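NH(3)-dependent NAD(+) synthetase (Francisella tularensis subsp. holarctica LVS, PDB 3FIU) belongs to the NAD synthase family of the HUP clan, an alpha/beta fold on a parallel sheet, and holds adenosine monophosphate, pyrophosphate and magnesium in this model. Local coordinates at residues S42-A45 against A46-V50; L75-I78 against E79-I83; D182-K185 against N186-D189. All coordinates share one frame; numbering follows the deposited sequence.

Interaction 1 (S42-A45 against A46-V50); sequences SAVA and ASLAV. With POP (pyrophosphate 2-), chain H; AMP (adenosine monophosphate), chain G.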
loop_
_atom_site.group_PDB
_atom_site.type_symbol
_atom_site.label_atom_id
_atom_site.label_comp_id
_atom_site.label_asym_id
_atom_site.label_seq_id
_atom_site.Cartn_x
_atom_site.Cartn_y
_atom_site.Cartn_z
ATOM N N SER A 42 -15.130 -9.619 -6.061
ATOM C CA SER A 42 -14.708 -10.297 -4.828
ATOM C C SER A 42 -15.449 -11.617 -4.655
ATOM O O SER A 42 -14.870 -12.581 -4.136
ATOM C CB SER A 42 -14.866 -9.409 -3.589
ATOM O OG SER A 42 -16.198 -8.890 -3.506
ATOM N N ALA A 43 -16.697 -11.682 -5.132
ATOM C CA ALA A 43 -17.438 -12.950 -5.088
ATOM C C ALA A 43 -16.703 -14.058 -5.886
ATOM O O ALA A 43 -16.498 -15.201 -5.404
ATOM C CB ALA A 43 -18.871 -12.757 -5.578
ATOM N N VAL A 44 -16.331 -13.726 -7.120
ATOM C CA VAL A 44 -15.623 -14.679 -7.997
ATOM C C VAL A 44 -14.270 -15.066 -7.390
ATOM O O VAL A 44 -13.933 -16.255 -7.300
ATOM C CB VAL A 44 -15.484 -14.100 -9.446
ATOM C CG1 VAL A 44 -14.525 -14.956 -10.325
ATOM C CG2 VAL A 44 -16.887 -13.981 -10.140
ATOM N N ALA A 45 -13.482 -14.065 -7.002
ATOM C CA ALA A 45 -12.181 -14.315 -6.380
ATOM C C ALA A 45 -12.285 -15.243 -5.135
ATOM O O ALA A 45 -11.511 -16.213 -5.003
ATOM C CB ALA A 45 -11.514 -12.977 -6.031
ATOM N N ALA A 46 -13.263 -14.983 -4.261
ATOM C CA ALA A 46 -13.496 -15.853 -3.079
ATOM C C ALA A 46 -13.850 -17.306 -3.467
ATOM O O ALA A 46 -13.297 -18.265 -2.920
ATOM C CB ALA A 46 -14.592 -15.254 -2.166
ATOM N N SER A 47 -14.763 -17.449 -4.418
ATOM C CA SER A 47 -15.165 -18.752 -4.942
ATOM C C SER A 47 -13.981 -19.565 -5.509
ATOM O O SER A 47 -13.858 -20.765 -5.250
ATOM C CB SER A 47 -16.245 -18.588 -6.005
ATOM O OG SER A 47 -17.387 -17.923 -5.465
ATOM N N LEU A 48 -13.124 -18.907 -6.281
ATOM C CA LEU A 48 -11.907 -19.559 -6.785
ATOM C C LEU A 48 -10.993 -20.007 -5.652
ATOM O O LEU A 48 -10.482 -21.143 -5.663
ATOM C CB LEU A 48 -11.161 -18.629 -7.752
ATOM C CG LEU A 48 -11.887 -18.225 -9.048
ATOM C CD1 LEU A 48 -11.170 -17.053 -9.715
ATOM C CD2 LEU A 48 -11.993 -19.392 -10.015
ATOM N N ALA A 49 -10.777 -19.123 -4.670
ATOM C CA ALA A 49 -9.909 -19.444 -3.539
ATOM C C ALA A 49 -10.431 -20.692 -2.853
ATOM O O ALA A 49 -9.663 -21.633 -2.581
ATOM C CB ALA A 49 -9.864 -18.303 -2.546
ATOM N N VAL A 50 -11.738 -20.706 -2.588
ATOM C CA VAL A 50 -12.369 -21.840 -1.910
ATOM C C VAL A 50 -12.125 -23.156 -2.656
ATOM O O VAL A 50 -11.893 -24.188 -2.023
ATOM C CB VAL A 50 -13.870 -21.614 -1.668
ATOM C CG1 VAL A 50 -14.495 -22.895 -1.151
ATOM C CG2 VAL A 50 -14.041 -20.495 -0.642
HETATM P P1 POP H . -16.499 -5.871 -6.171
HETATM O O1 POP H . -16.547 -7.284 -5.643
HETATM O O2 POP H . -15.099 -5.474 -6.545
HETATM O O3 POP H . -17.072 -4.832 -5.220
HETATM O O POP H . -17.343 -5.842 -7.558
HETATM P P2 POP H . -17.574 -4.495 -8.412
HETATM O O4 POP H . -16.232 -3.968 -8.896
HETATM O O5 POP H . -18.376 -5.018 -9.569
HETATM O O6 POP H . -18.354 -3.444 -7.662
HETATM P P AMP G . -14.814 -2.015 -5.832
HETATM O O1P AMP G . -14.153 -2.552 -7.088
HETATM O O2P AMP G . -14.271 -0.632 -5.438
HETATM O O3P AMP G . -16.293 -2.114 -5.706
HETATM O "O5'" AMP G . -14.217 -2.902 -4.604
HETATM C "C5'" AMP G . -12.816 -3.248 -4.607
HETATM C "C4'" AMP G . -12.592 -4.317 -3.552
HETATM O "O4'" AMP G . -12.583 -3.755 -2.233
HETATM C "C3'" AMP G . -13.705 -5.354 -3.490
HETATM O "O3'" AMP G . -13.499 -6.308 -4.523
HETATM C "C2'" AMP G . -13.501 -5.942 -2.098
HETATM O "O2'" AMP G . -12.477 -6.961 -2.101
HETATM C "C1'" AMP G . -13.043 -4.726 -1.288
HETATM N N9 AMP G . -14.220 -4.141 -0.604
HETATM C C8 AMP G . -14.956 -3.068 -1.001
HETATM N N7 AMP G . -15.974 -2.823 -0.134
HETATM C C5 AMP G . -15.904 -3.782 0.820
HETATM C C6 AMP G . -16.665 -4.095 2.044
HETATM N N6 AMP G . -17.751 -3.364 2.385
HETATM N N1 AMP G . -16.227 -5.151 2.755
HETATM C C2 AMP G . -15.166 -5.913 2.422
HETATM N N3 AMP G . -14.399 -5.680 1.320
HETATM C C4 AMP G . -14.741 -4.633 0.518
#
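Ser47 bonds Ala43 O twice, one turn back along helix 40-51. Backbone bonds run from each amide to the carbonyl four residues back: Ala46 N to Ser42 O, Ser47 N to Ala43 O, Leu48 N to Val44 O and Ala49 N to Ala45 O, all 2.9 to 3.0 Å long. The second bond to Ala43 O comes from a side chain, Ser47 OG at 2.9 Å. The hydroxyl comes from above the carbonyl plane (35° out of it), on the face opposite to the one used by Ser47 N. Ser47 OG is placed for this by its first torsion, -59°, which turns it beside its own backbone N and back toward the preceding turn, so the side chain's polar end is satisfied within the helix.

Apolar packing between the turns is modest. Val44 and Leu48 lie side by side, pointing the same way, with Val44 CG1 4.0 Å from Leu48 CD1, while Leu48 CG rests 3.3 Å from Val44 O.

At the ligand end, Ser42 grips one pyrophosphate oxygen twice: its N-H points nearly straight at O1, N to O1 2.8 Å, and its OG reaches O1 at 2.7 Å. Chi1 of 53° sets OG between the backbone N and the carbonyl carbon, which brings both donors to the same oxygen. Ser42 OG also hydrogen-bonds Ser37, the opening residue of the SGGxDS PP-loop that Ser42 closes; the positive end of the helix probably adds to the attraction for the anion. Ser42 CB passes 3.5 Å from O3' of adenosine monophosphate.

The helix is the crossover of the beta-alpha-beta unit between strands 31-35 and 56-60. Ala45 and Ala46 pack on Ile34 of the sheet, Leu48 on helix 9-25, and Ala43 and Ser47 against Leu77 of helix 68-81.

Interaction 2 (L75-I78 against E79-I83); sequences LELI and EMLNI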
loop_
_atom_site.group_PDB
_atom_site.type_symbol
_atom_site.label_atom_id
_atom_site.label_comp_id
_atom_site.label_asym_id
_atom_site.label_seq_id
_atom_site.Cartn_x
_atom_site.Cartn_y
_atom_site.Cartn_z
ATOM N N LEU A 75 -22.667 -12.125 2.866
ATOM C CA LEU A 75 -22.983 -13.148 3.869
ATOM C C LEU A 75 -23.615 -14.358 3.217
ATOM O O LEU A 75 -23.265 -15.487 3.539
ATOM C CB LEU A 75 -23.928 -12.596 4.938
ATOM C CG LEU A 75 -23.289 -11.911 6.141
ATOM C CD1 LEU A 75 -24.363 -11.262 7.050
ATOM C CD2 LEU A 75 -22.419 -12.922 6.902
ATOM N N GLU A 76 -24.534 -14.112 2.288
ATOM C CA GLU A 76 -25.140 -15.212 1.548
ATOM C C GLU A 76 -24.078 -16.088 0.852
ATOM O O GLU A 76 -24.113 -17.325 0.958
ATOM C CB GLU A 76 -26.172 -14.712 0.541
ATOM C CG GLU A 76 -26.876 -15.910 -0.119
ATOM C CD GLU A 76 -28.000 -15.518 -1.037
ATOM O OE1 GLU A 76 -28.668 -14.492 -0.755
ATOM O OE2 GLU A 76 -28.212 -16.233 -2.035
ATOM N N LEU A 77 -23.148 -15.454 0.140
ATOM C CA LEU A 77 -22.023 -16.188 -0.465
ATOM C C LEU A 77 -21.162 -16.979 0.526
ATOM O O LEU A 77 -20.858 -18.156 0.289
ATOM C CB LEU A 77 -21.147 -15.244 -1.295
ATOM C CG LEU A 77 -19.994 -15.929 -2.041
ATOM C CD1 LEU A 77 -20.523 -16.889 -3.141
ATOM C CD2 LEU A 77 -19.065 -14.847 -2.598
ATOM N N ILE A 78 -20.794 -16.339 1.637
ATOM C CA ILE A 78 -20.048 -16.993 2.708
ATOM C C ILE A 78 -20.786 -18.265 3.210
ATOM O O ILE A 78 -20.155 -19.313 3.394
ATOM C CB ILE A 78 -19.789 -15.988 3.842
ATOM C CG1 ILE A 78 -18.650 -15.006 3.464
ATOM C CG2 ILE A 78 -19.525 -16.686 5.193
ATOM C CD1 ILE A 78 -18.640 -13.743 4.360
ATOM N N GLU A 79 -22.095 -18.154 3.444
ATOM C CA GLU A 79 -22.918 -19.301 3.875
ATOM C C GLU A 79 -22.831 -20.446 2.865
ATOM O O GLU A 79 -22.674 -21.618 3.238
ATOM C CB GLU A 79 -24.377 -18.870 4.111
ATOM C CG GLU A 79 -24.561 -18.041 5.420
ATOM C CD GLU A 79 -25.735 -17.049 5.399
ATOM O OE1 GLU A 79 -26.585 -17.114 4.488
ATOM O OE2 GLU A 79 -25.805 -16.188 6.314
ATOM N N MET A 80 -22.935 -20.099 1.583
ATOM C CA MET A 80 -22.868 -21.088 0.501
ATOM C C MET A 80 -21.501 -21.794 0.431
ATOM O O MET A 80 -21.407 -23.007 0.150
ATOM C CB MET A 80 -23.184 -20.386 -0.826
ATOM C CG MET A 80 -23.072 -21.272 -2.051
ATOM S SD MET A 80 -23.432 -20.350 -3.573
ATOM C CE MET A 80 -21.971 -20.812 -4.485
ATOM N N LEU A 81 -20.449 -21.015 0.666
ATOM C CA LEU A 81 -19.073 -21.480 0.574
ATOM C C LEU A 81 -18.602 -22.160 1.840
ATOM O O LEU A 81 -17.586 -22.855 1.817
ATOM C CB LEU A 81 -18.164 -20.285 0.312
ATOM C CG LEU A 81 -17.683 -19.931 -1.104
ATOM C CD1 LEU A 81 -18.420 -20.660 -2.248
ATOM C CD2 LEU A 81 -17.589 -18.417 -1.317
ATOM N N ASN A 82 -19.305 -21.908 2.940
ATOM C CA ASN A 82 -19.000 -22.503 4.239
ATOM C C ASN A 82 -17.607 -22.109 4.701
ATOM O O ASN A 82 -16.805 -22.965 5.069
ATOM C CB ASN A 82 -19.143 -24.033 4.203
ATOM C CG ASN A 82 -20.586 -24.479 4.179
ATOM O OD1 ASN A 82 -21.249 -24.481 5.198
ATOM N ND2 ASN A 82 -21.087 -24.814 3.001
ATOM N N ILE A 83 -17.311 -20.816 4.631
ATOM C CA ILE A 83 -15.991 -20.337 5.028
ATOM C C ILE A 83 -15.989 -19.551 6.324
ATOM O O ILE A 83 -16.989 -18.915 6.691
ATOM C CB ILE A 83 -15.264 -19.546 3.882
ATOM C CG1 ILE A 83 -16.112 -18.388 3.356
ATOM C CG2 ILE A 83 -14.870 -20.514 2.760
ATOM C CD1 ILE A 83 -15.330 -17.410 2.478
#
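The carboxylate of Glu79 lays one face over the carbonyl oxygen of Leu75, with CD 3.5 Å from Leu75 O, and on that same side Glu79 OE1 approaches Glu76 CA at 3.8 Å. Glu79 CG stands beside its own backbone N (chi1 -74°), which directs the extended chain beyond it back along the preceding turn. Leu75 O itself is taken by Glu79 N at 2.9 Å.

Leu81 CD2 touches the fork of Leu77, the two chains crossing obliquely. Chi1 of Leu81 is off a staggered value (-98°) and chi2 is almost eclipsed (13°), so its modelled position, and the closeness of this contact, are uncertain. At the helix end Asn82 takes positive phi. Two long, weak bonds, Ile83 N to Ile78 O and Asn82 N to Glu79 O, both 3.4 Å, have the pairing of a loose Schellman motif; Asn82 N also makes a weak, bent bond to Ile78 O at 2.8 Å. Ile83 CD1 folds back to 4.2 Å from Ile78 CG1.

Helix 68-81 is the crossover between strands 56-60 and 84-87. Ile78 packs down on Ala58 and Ile60 of the sheet, Leu77 and Leu81 on helix 40-51, while Glu79 lies on the exposed side.

Interaction 3 (D182-K185 against N186-D189); sequences DVPK and NILD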
loop_
_atom_site.group_PDB
_atom_site.type_symbol
_atom_site.label_atom_id
_atom_site.label_comp_id
_atom_site.label_asym_id
_atom_site.label_seq_id
_atom_site.Cartn_x
_atom_site.Cartn_y
_atom_site.Cartn_z
ATOM N N ASP A 182 -21.678 -20.425 -9.706
ATOM C CA ASP A 182 -22.953 -20.371 -8.988
ATOM C C ASP A 182 -23.017 -19.276 -7.932
ATOM O O ASP A 182 -23.566 -19.476 -6.847
ATOM C CB ASP A 182 -23.299 -21.753 -8.393
ATOM C CG ASP A 182 -23.266 -22.866 -9.451
ATOM O OD1 ASP A 182 -23.827 -22.680 -10.549
ATOM O OD2 ASP A 182 -22.669 -23.917 -9.182
ATOM N N VAL A 183 -22.451 -18.113 -8.257
ATOM C CA VAL A 183 -22.489 -16.976 -7.368
ATOM C C VAL A 183 -23.960 -16.547 -7.286
ATOM O O VAL A 183 -24.643 -16.580 -8.297
ATOM C CB VAL A 183 -21.555 -15.845 -7.937
ATOM C CG1 VAL A 183 -21.882 -14.487 -7.386
ATOM C CG2 VAL A 183 -20.062 -16.187 -7.704
ATOM N N PRO A 184 -24.471 -16.193 -6.083
ATOM C CA PRO A 184 -25.881 -15.786 -5.986
ATOM C C PRO A 184 -26.352 -14.756 -7.009
ATOM O O PRO A 184 -25.673 -13.750 -7.314
ATOM C CB PRO A 184 -25.979 -15.223 -4.578
ATOM C CG PRO A 184 -25.038 -16.087 -3.836
ATOM C CD PRO A 184 -23.838 -16.178 -4.751
ATOM N N LYS A 185 -27.546 -15.030 -7.519
ATOM C CA LYS A 185 -28.179 -14.211 -8.547
ATOM C C LYS A 185 -28.124 -12.698 -8.337
ATOM O O LYS A 185 -27.859 -11.969 -9.298
ATOM C CB LYS A 185 -29.630 -14.670 -8.718
ATOM C CG LYS A 185 -30.417 -13.875 -9.732
ATOM C CD LYS A 185 -31.816 -14.472 -9.925
ATOM C CE LYS A 185 -32.691 -13.599 -10.839
ATOM N NZ LYS A 185 -32.071 -13.447 -12.202
ATOM N N ASN A 186 -28.416 -12.201 -7.124
ATOM C CA ASN A 186 -28.362 -10.742 -6.918
ATOM C C ASN A 186 -26.993 -10.123 -7.158
ATOM O O ASN A 186 -26.899 -8.970 -7.604
ATOM C CB ASN A 186 -28.866 -10.293 -5.549
ATOM C CG ASN A 186 -29.258 -8.837 -5.556
ATOM O OD1 ASN A 186 -30.097 -8.427 -6.351
ATOM N ND2 ASN A 186 -28.618 -8.037 -4.730
ATOM N N ILE A 187 -25.946 -10.894 -6.882
ATOM C CA ILE A 187 -24.565 -10.437 -7.134
ATOM C C ILE A 187 -24.311 -10.403 -8.644
ATOM O O ILE A 187 -23.741 -9.434 -9.159
ATOM C CB ILE A 187 -23.569 -11.337 -6.415
ATOM C CG1 ILE A 187 -23.800 -11.210 -4.884
ATOM C CG2 ILE A 187 -22.094 -10.987 -6.797
ATOM C CD1 ILE A 187 -22.950 -12.196 -4.063
ATOM N N LEU A 188 -24.760 -11.450 -9.345
ATOM C CA LEU A 188 -24.698 -11.480 -10.817
ATOM C C LEU A 188 -25.406 -10.285 -11.454
ATOM O O LEU A 188 -24.936 -9.742 -12.436
ATOM C CB LEU A 188 -25.290 -12.793 -11.375
ATOM C CG LEU A 188 -24.547 -14.118 -11.066
ATOM C CD1 LEU A 188 -25.256 -15.322 -11.688
ATOM C CD2 LEU A 188 -23.072 -14.076 -11.505
ATOM N N ASP A 189 -26.551 -9.903 -10.897
ATOM C CA ASP A 189 -27.448 -8.950 -11.556
ATOM C C ASP A 189 -27.249 -7.499 -11.163
ATOM O O ASP A 189 -27.729 -6.606 -11.881
ATOM C CB ASP A 189 -28.919 -9.329 -11.299
ATOM C CG ASP A 189 -29.312 -10.641 -11.950
ATOM O OD1 ASP A 189 -28.510 -11.218 -12.713
ATOM O OD2 ASP A 189 -30.433 -11.122 -11.678
#
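Lys185 and Asp189 close a salt bridge over one turn of helix 185-189: Lys185 NZ lies 2.9 Å from Asp189 OD2, which receives it on its syn lone pair. Lys185 CG, anti to the backbone N (chi1 178°), is thereby set beside OD2 at 3.4 Å; the chain runs on extended, and the bend at its last torsion turns NZ in to bond the same oxygen.

Beneath the pair, Asp189 N bonds Lys185 O at 2.9 Å. One residue earlier Pro184, the N-cap, presents its carbonyl in plane to Leu188 N at 3.2 Å, and takes a weak bond from Ile187 N. Val183 folds over this first turn: its CG1 meets Ile187 CG2 at 3.6 Å, the side chains crossing near a right angle, and its CB faces Leu188 CD2 at 4.3 Å, the residue spacing of a hydrophobic staple. Pro184 CD lies alongside Ile187 CD1.

Further out, Asp182, with positive phi, is the C-prime residue of the Schellman motif ending helix 171-180, which turns the chain into this short helix. Asn186 ND2 is held by Asp73 of helix 68-81, Pro184 rests on Glu76 and Leu77 there, and Val183 and Ile187 pack on Ala43 of helix 40-51.

In the fold
The three contacts follow in series along the chain, interaction 1 on helix 40-51, interaction 2 on helix 68-81 and interaction 3 where helix 171-180 gives way to helix 185-189. Their centres lie 11 to 13 Å apart, and each touches the other two. The two earlier helices belong to consecutive beta-alpha-beta units sharing strand 56-60, and they meet through Ala43 CA and Leu77 CD2 at 3.5 Å. Residues 183-187 lie across both: Val183 CG2 packs 3.9 Å from Ser47 OG, while Leu77 CD1 comes 3.8 Å from Pro184 CD. Distant parts of the sequence thus pack together near the pyrophosphate, which, of the three, only interaction 1 touches, through Ser42.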